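Long-range contact in lysozyme inhibitor LprI-like N-terminal domain-containing protein (Burkholderia thailandensis, PDB 6AR7), which is of unknown function but carries an LprI-like domain, and so may be related to bacterial lysozyme inhibitors: residues A[144-157]-A[198-210]. Residues are numbered along the deposited sequence; the frame is centred on the assembly and turned at random. Where two conformers were deposited one is given.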
ATOM      1  N   ALA A 144      20.366  -4.688   9.253  1.00 83.80           N
ATOM      2  CA  ALA A 144      19.333  -4.099   8.410  1.00 76.90           C
ATOM      3  C   ALA A 144      18.733  -5.132   7.464  1.00 76.66           C
ATOM      4  O   ALA A 144      17.518  -5.139   7.230  1.00 75.11           O
ATOM      5  CB  ALA A 144      19.908  -2.921   7.635  1.00 71.95           C
ATOM      6  N   VAL A 145      19.569  -6.006   6.905  1.00 73.60           N
ATOM      7  CA  VAL A 145      19.133  -7.080   6.016  1.00 70.10           C
ATOM      8  C   VAL A 145      19.262  -8.402   6.758  1.00 64.70           C
ATOM      9  O   VAL A 145      20.316  -8.696   7.333  1.00 60.84           O
ATOM     10  CB  VAL A 145      19.964  -7.110   4.722  1.00 70.98           C
ATOM     11  CG1 VAL A 145      19.575  -8.310   3.873  1.00 67.99           C
ATOM     12  CG2 VAL A 145      19.803  -5.806   3.951  1.00 69.72           C
ATOM     13  N   HIS A 146      18.203  -9.205   6.729  1.00 59.36           N
ATOM     14  CA  HIS A 146      18.202 -10.493   7.402  1.00 58.25           C
ATOM     15  C   HIS A 146      17.707 -11.569   6.441  1.00 55.31           C
ATOM     16  O   HIS A 146      17.145 -11.284   5.377  1.00 52.07           O
ATOM     17  CB  HIS A 146      17.350 -10.458   8.679  1.00 52.09           C
ATOM     18  CG  HIS A 146      15.939 -10.018   8.454  1.00 50.75           C
ATOM     19  ND1 HIS A 146      14.986 -10.839   7.887  1.00 53.62           N
ATOM     20  CD2 HIS A 146      15.317  -8.845   8.717  1.00 49.50           C
ATOM     21  CE1 HIS A 146      13.837 -10.189   7.809  1.00 43.26           C
ATOM     22  NE2 HIS A 146      14.011  -8.979   8.307  1.00 47.15           N
ATOM     23  N   ARG A 147      17.934 -12.820   6.833  1.00 56.25           N
ATOM     24  CA  ARG A 147      17.549 -13.967   6.022  1.00 56.09           C
ATOM     25  C   ARG A 147      16.033 -14.135   5.977  1.00 55.92           C
ATOM     26  O   ARG A 147      15.312 -13.775   6.908  1.00 54.00           O
ATOM     27  CB  ARG A 147      18.200 -15.244   6.557  1.00 59.14           C
ATOM     28  N   VAL A 148      15.555 -14.702   4.877  1.00 55.72           N
ATOM     29  CA  VAL A 148      14.129 -14.882   4.652  1.00 56.98           C
ATOM     30  C   VAL A 148      13.732 -16.285   5.112  1.00 56.23           C
ATOM     31  O   VAL A 148      14.114 -17.290   4.508  1.00 58.48           O
ATOM     32  CB  VAL A 148      13.780 -14.655   3.176  1.00 53.84           C
ATOM     33  CG1 VAL A 148      12.385 -15.144   2.887  1.00 49.02           C
ATOM     34  CG2 VAL A 148      13.926 -13.172   2.831  1.00 57.08           C
ATOM     35  N   ARG A 149      12.982 -16.353   6.175  1.00 50.10           N
ATOM     36  CA  ARG A 149      12.422 -17.632   6.566  1.00 56.60           C
ATOM     37  C   ARG A 149      11.100 -17.843   5.841  1.00 48.34           C
ATOM     38  O   ARG A 149      10.383 -16.876   5.552  1.00 38.05           O
ATOM     39  CB  ARG A 149      12.191 -17.679   8.075  1.00 67.61           C
ATOM     40  CG  ARG A 149      13.354 -17.155   8.897  1.00 76.22           C
ATOM     41  CD  ARG A 149      13.005 -17.066  10.375  1.00 83.22           C
ATOM     42  NE  ARG A 149      12.941 -18.383  11.009  1.00 88.67           N
ATOM     43  CZ  ARG A 149      13.996 -19.028  11.497  1.00 89.18           C
ATOM     44  NH1 ARG A 149      13.850 -20.222  12.058  1.00 90.56           N
ATOM     45  NH2 ARG A 149      15.201 -18.477  11.418  1.00 88.23           N
ATOM     46  N   PRO A 150      10.765 -19.089   5.525  1.00 41.19           N
ATOM     47  CA  PRO A 150       9.491 -19.351   4.841  1.00 43.65           C
ATOM     48  C   PRO A 150       8.302 -18.870   5.658  1.00 37.76           C
ATOM     49  O   PRO A 150       8.252 -19.038   6.880  1.00 38.73           O
ATOM     50  CB  PRO A 150       9.480 -20.876   4.674  1.00 41.49           C
ATOM     51  CG  PRO A 150      10.901 -21.279   4.734  1.00 44.05           C
ATOM     52  CD  PRO A 150      11.669 -20.254   5.513  1.00 44.10           C
ATOM     53  N   CYS A 151       7.319 -18.312   4.950  1.00 35.56           N
ATOM     54  CA  CYS A 151       6.115 -17.805   5.592  1.00 45.46           C
ATOM     55  C   CYS A 151       5.429 -18.873   6.434  1.00 43.14           C
ATOM     56  O   CYS A 151       4.834 -18.564   7.470  1.00 47.92           O
ATOM     57  CB  CYS A 151       5.184 -17.256   4.507  1.00 45.34           C
ATOM     58  SG  CYS A 151       3.613 -16.553   5.034  1.00 57.61           S
HETATM   59  N   MSE A 152       5.565 -20.129   6.048  1.00 40.01           N
HETATM   60  CA  MSE A 152       4.808 -21.161   6.735  0.56 43.24           C
HETATM   61  C   MSE A 152       5.370 -21.526   8.113  1.00 46.01           C
HETATM   62  O   MSE A 152       4.683 -22.174   8.878  1.00 41.64           O
HETATM   63  CB  MSE A 152       4.705 -22.408   5.866  0.56 48.21           C
HETATM   64  CG  MSE A 152       6.009 -23.086   5.586  0.56 52.72           C
HETATM   65 SE   MSE A 152       5.668 -24.772   4.703  0.56 61.13          SE
HETATM   66  CE  MSE A 152       3.767 -24.914   5.093  0.56 74.08           C
ATOM     67  N   ARG A 153       6.574 -21.053   8.461  1.00 41.10           N
ATOM     68  CA  ARG A 153       7.064 -21.250   9.824  1.00 48.27           C
ATOM     69  C   ARG A 153       6.285 -20.408  10.822  1.00 42.44           C
ATOM     70  O   ARG A 153       6.299 -20.704  12.023  1.00 44.46           O
ATOM     71  CB  ARG A 153       8.548 -20.903   9.964  1.00 49.28           C
ATOM     72  CG  ARG A 153       9.467 -21.691   9.077  1.00 60.25           C
ATOM     73  CD  ARG A 153      10.918 -21.690   9.581  1.00 72.79           C
ATOM     74  NE  ARG A 153      11.037 -22.457  10.820  1.00 79.90           N
ATOM     75  CZ  ARG A 153      12.153 -23.045  11.244  1.00 81.36           C
ATOM     76  NH1 ARG A 153      13.271 -22.958  10.538  1.00 83.26           N
ATOM     77  NH2 ARG A 153      12.148 -23.721  12.384  1.00 75.93           N
ATOM     78  N   ASP A 154       5.673 -19.328  10.361  1.00 39.82           N
ATOM     79  CA  ASP A 154       5.017 -18.366  11.229  1.00 45.92           C
ATOM     80  C   ASP A 154       3.511 -18.491  11.020  1.00 40.00           C
ATOM     81  O   ASP A 154       2.988 -18.079   9.978  1.00 36.00           O
ATOM     82  CB  ASP A 154       5.536 -16.961  10.913  1.00 41.08           C
ATOM     83  CG  ASP A 154       4.825 -15.859  11.706  1.00 46.87           C
ATOM     84  OD1 ASP A 154       4.062 -16.151  12.648  1.00 48.08           O
ATOM     85  OD2 ASP A 154       5.016 -14.678  11.359  1.00 46.88           O
ATOM     86  N   ALA A 155       2.808 -19.013  12.031  1.00 39.47           N
ATOM     87  CA  ALA A 155       1.357 -19.151  11.929  1.00 38.80           C
ATOM     88  C   ALA A 155       0.670 -17.824  11.590  1.00 40.57           C
ATOM     89  O   ALA A 155      -0.335 -17.815  10.865  1.00 38.45           O
ATOM     90  CB  ALA A 155       0.794 -19.737  13.231  1.00 42.23           C
ATOM     91  N   ALA A 156       1.201 -16.692  12.068  1.00 35.88           N
ATOM     92  CA  ALA A 156       0.610 -15.399  11.703  1.00 35.65           C
ATOM     93  C   ALA A 156       0.711 -15.138  10.203  1.00 34.60           C
ATOM     94  O   ALA A 156      -0.259 -14.693   9.565  1.00 33.44           O
ATOM     95  CB  ALA A 156       1.281 -14.268  12.490  1.00 34.46           C
ATOM     96  N   CYS A 157       1.878 -15.423   9.622  1.00 35.77           N
ATOM     97  CA  CYS A 157       2.085 -15.244   8.191  1.00 33.10           C
ATOM     98  C   CYS A 157       1.228 -16.221   7.398  1.00 30.12           C
ATOM     99  O   CYS A 157       0.585 -15.840   6.410  1.00 35.09           O
ATOM    100  CB  CYS A 157       3.575 -15.432   7.869  1.00 37.59           C
ATOM    101  SG  CYS A 157       4.075 -14.916   6.210  1.00 45.32           S
ATOM    102  N   THR A 198      10.506  -8.507   2.525  1.00 34.47           N
ATOM    103  CA  THR A 198      10.741  -9.471   3.597  1.00 34.31           C
ATOM    104  C   THR A 198      12.116  -9.377   4.241  1.00 39.58           C
ATOM    105  O   THR A 198      12.176  -9.422   5.483  1.00 40.89           O
ATOM    106  CB  THR A 198      10.535 -10.904   3.095  1.00 37.19           C
ATOM    107  OG1 THR A 198       9.250 -11.004   2.490  1.00 38.02           O
ATOM    108  CG2 THR A 198      10.622 -11.865   4.266  1.00 33.59           C
ATOM    109  N   PRO A 199      13.230  -9.219   3.508  1.00 36.46           N
ATOM    110  CA  PRO A 199      14.534  -9.127   4.183  1.00 39.13           C
ATOM    111  C   PRO A 199      14.753  -7.826   4.931  1.00 42.96           C
ATOM    112  O   PRO A 199      15.683  -7.767   5.743  1.00 45.50           O
ATOM    113  CB  PRO A 199      15.546  -9.251   3.030  1.00 51.88           C
ATOM    114  CG  PRO A 199      14.776  -9.710   1.856  1.00 46.25           C
ATOM    115  CD  PRO A 199      13.392  -9.177   2.043  1.00 36.34           C
ATOM    116  N   LEU A 200      13.920  -6.800   4.703  1.00 40.42           N
ATOM    117  CA  LEU A 200      14.154  -5.451   5.202  1.00 45.60           C
ATOM    118  C   LEU A 200      13.295  -5.068   6.400  1.00 43.70           C
ATOM    119  O   LEU A 200      13.571  -4.045   7.031  1.00 43.34           O
ATOM    120  CB  LEU A 200      13.927  -4.428   4.080  1.00 42.67           C
ATOM    121  CG  LEU A 200      14.680  -4.695   2.771  1.00 50.19           C
ATOM    122  CD1 LEU A 200      14.257  -3.713   1.701  1.00 45.43           C
ATOM    123  CD2 LEU A 200      16.186  -4.622   2.997  1.00 41.88           C
ATOM    124  N   VAL A 201      12.255  -5.831   6.724  1.00 37.27           N
ATOM    125  CA  VAL A 201      11.340  -5.464   7.799  1.00 37.17           C
ATOM    126  C   VAL A 201      11.177  -6.648   8.747  1.00 46.58           C
ATOM    127  O   VAL A 201      11.534  -7.787   8.430  1.00 46.43           O
ATOM    128  CB  VAL A 201       9.968  -5.007   7.265  1.00 37.44           C
ATOM    129  CG1 VAL A 201      10.122  -3.828   6.297  1.00 39.68           C
ATOM    130  CG2 VAL A 201       9.250  -6.168   6.585  1.00 35.00           C
ATOM    131  N   SER A 202      10.608  -6.362   9.917  1.00 36.50           N
ATOM    132  CA  SER A 202      10.388  -7.381  10.934  1.00 39.86           C
ATOM    133  C   SER A 202       9.349  -8.398  10.465  1.00 38.05           C
ATOM    134  O   SER A 202       8.605  -8.181   9.503  1.00 34.22           O
ATOM    135  CB  SER A 202       9.919  -6.748  12.240  1.00 38.57           C
ATOM    136  OG  SER A 202       8.576  -6.285  12.127  1.00 36.51           O
ATOM    137  N   GLU A 203       9.318  -9.538  11.153  1.00 36.73           N
ATOM    138  CA  GLU A 203       8.305 -10.537  10.841  1.00 37.03           C
ATOM    139  C   GLU A 203       6.910  -9.963  11.036  1.00 33.73           C
ATOM    140  O   GLU A 203       6.001 -10.247  10.248  1.00 33.29           O
ATOM    141  CB  GLU A 203       8.514 -11.795  11.694  1.00 38.91           C
ATOM    142  CG  GLU A 203       7.535 -12.926  11.359  1.00 41.89           C
ATOM    143  CD  GLU A 203       7.767 -13.562   9.974  1.00 48.49           C
ATOM    144  OE1 GLU A 203       8.805 -13.286   9.331  1.00 48.78           O
ATOM    145  OE2 GLU A 203       6.899 -14.345   9.521  1.00 49.77           O
ATOM    146  N   GLY A 204       6.725  -9.136  12.071  1.00 36.25           N
ATOM    147  CA  GLY A 204       5.422  -8.526  12.295  1.00 34.10           C
ATOM    148  C   GLY A 204       4.992  -7.624  11.151  1.00 32.39           C
ATOM    149  O   GLY A 204       3.837  -7.665  10.718  1.00 30.68           O
ATOM    150  N   GLU A 205       5.921  -6.819  10.627  1.00 34.49           N
ATOM    151  CA  GLU A 205       5.602  -5.971   9.477  1.00 36.54           C
ATOM    152  C   GLU A 205       5.369  -6.799   8.222  1.00 34.70           C
ATOM    153  O   GLU A 205       4.562  -6.418   7.364  1.00 30.91           O
ATOM    154  CB  GLU A 205       6.716  -4.947   9.241  1.00 38.67           C
ATOM    155  CG  GLU A 205       7.020  -4.120  10.480  1.00 54.33           C
ATOM    156  CD  GLU A 205       7.583  -2.753  10.165  1.00 69.71           C
ATOM    157  OE1 GLU A 205       7.118  -2.131   9.192  1.00 78.41           O
ATOM    158  OE2 GLU A 205       8.485  -2.293  10.890  1.00 74.11           O
ATOM    159  N   ARG A 206       6.093  -7.910   8.077  1.00 31.25           N
ATOM    160  CA  ARG A 206       5.821  -8.824   6.975  1.00 31.40           C
ATOM    161  C   ARG A 206       4.368  -9.304   7.025  1.00 26.72           C
ATOM    162  O   ARG A 206       3.647  -9.247   6.025  1.00 27.69           O
ATOM    163  CB  ARG A 206       6.811  -9.987   7.035  1.00 36.44           C
ATOM    164  CG  ARG A 206       6.569 -11.108   6.041  1.00 31.08           C
ATOM    165  CD  ARG A 206       7.430 -12.316   6.429  1.00 30.88           C
ATOM    166  NE  ARG A 206       7.574 -13.249   5.310  1.00 37.22           N
ATOM    167  CZ  ARG A 206       8.285 -14.370   5.352  1.00 37.96           C
ATOM    168  NH1 ARG A 206       8.916 -14.711   6.472  1.00 39.51           N
ATOM    169  NH2 ARG A 206       8.358 -15.155   4.280  1.00 40.29           N
ATOM    170  N   VAL A 207       3.908  -9.718   8.205  1.00 29.64           N
ATOM    171  CA  VAL A 207       2.519 -10.136   8.373  1.00 26.91           C
ATOM    172  C   VAL A 207       1.560  -8.995   8.046  1.00 32.39           C
ATOM    173  O   VAL A 207       0.535  -9.199   7.383  1.00 35.74           O
ATOM    174  CB  VAL A 207       2.300 -10.671   9.801  1.00 31.07           C
ATOM    175  CG1 VAL A 207       0.813 -10.989  10.055  1.00 28.27           C
ATOM    176  CG2 VAL A 207       3.177 -11.932  10.031  1.00 36.92           C
ATOM    177  N   ASP A 208       1.870  -7.780   8.502  1.00 35.83           N
ATOM    178  CA  ASP A 208       0.957  -6.657   8.281  1.00 28.15           C
ATOM    179  C   ASP A 208       0.886  -6.249   6.812  1.00 28.82           C
ATOM    180  O   ASP A 208      -0.169  -5.794   6.355  1.00 31.36           O
ATOM    181  CB  ASP A 208       1.364  -5.474   9.157  1.00 39.39           C
ATOM    182  CG  ASP A 208       1.101  -5.738  10.634  1.00 47.92           C
ATOM    183  OD1 ASP A 208       0.235  -6.599  10.925  1.00 40.57           O
ATOM    184  OD2 ASP A 208       1.750  -5.091  11.492  1.00 51.21           O
ATOM    185  N   LEU A 209       1.982  -6.402   6.059  1.00 26.02           N
ATOM    186  CA  LEU A 209       1.919  -6.205   4.615  1.00 26.50           C
ATOM    187  C   LEU A 209       0.881  -7.121   3.988  1.00 28.32           C
ATOM    188  O   LEU A 209       0.083  -6.688   3.145  1.00 25.36           O
ATOM    189  CB  LEU A 209       3.279  -6.462   3.965  1.00 31.68           C
ATOM    190  CG  LEU A 209       4.349  -5.374   3.951  1.00 42.08           C
ATOM    191  CD1 LEU A 209       5.668  -5.952   3.410  1.00 37.64           C
ATOM    192  CD2 LEU A 209       3.905  -4.120   3.172  1.00 40.50           C
ATOM    193  N   ILE A 210       0.897  -8.405   4.366  1.00 25.34           N
ATOM    194  CA  ILE A 210      -0.099  -9.346   3.838  1.00 23.38           C
ATOM    195  C   ILE A 210      -1.495  -8.980   4.331  1.00 25.34           C
ATOM    196  O   ILE A 210      -2.463  -8.991   3.559  1.00 29.83           O
ATOM    197  CB  ILE A 210       0.250 -10.797   4.224  1.00 31.97           C
ATOM    198  CG1 ILE A 210       1.664 -11.170   3.765  1.00 30.76           C
ATOM    199  CG2 ILE A 210      -0.778 -11.754   3.628  1.00 32.50           C
ATOM    200  CD1 ILE A 210       2.197 -12.477   4.368  1.00 31.01           C
TER
HETATM  201  O   HOH W   1       8.517 -16.925   8.849  1.00 40.70           O
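Arg206 reaches out from helix 203-223 and holds the backbone carbonyl of Arg149 with two nitrogens. NH1 of Arg206 lies 2.8 Å and NH2 of Arg206 2.9 Å from Arg149 O, which sits near the guanidinium plane. The chain of Arg206 runs straight out (chi2 -167°), which carries its charged end across to the loop. Glu203, one turn earlier, fixes the rotation of the group: its OE1 takes NH1 of Arg206 on the syn lone pair, a salt bridge of 3.2 Å. CG2 of Thr198 lies over one guanidinium face near its rim, and SG of Cys157 over the opposite face, also near the rim. The second oxygen of Glu203 meets Asp154. OE2 of Glu203 and OD2 of Asp154 are 2.7 Å apart, with the carboxylate planes 53° from each other; one of the acids probably holds a proton. Asp154 also N-caps helix 155-174, its OD1 accepting from Ala156 N.

His146 secures the other end of the loop. At chi1 56° its CG is flanked by both backbone branches, and this torsion brings the ring close to 198-201. NE2 of His146 donates to Val201 O (2.8 Å), while ND1 donates to Arg147 O, in the ring plane. Pro199 O lies over one face of the ring and accepts from His146 N (3.1 Å). Val148 CG2 rests on CG of Pro199.

The Cys151-Cys157 disulfide ties the 3-10 turn 151-153 to the first turn of helix 155-174. In this all-helical fold, that disulfide-linked helix start packs knob-into-hole on helix 203-223: Cys157 sits among Glu203, Arg206, Val207 and Ile210, with Cys157 SG 3.6 Å from Ile210 CD1. Residues 144-154 also meet 198-202. Ile210 continues onto Ala160 and Met164 of helix 155-174, and Leu200 packs on Trp79 of helix 73-101.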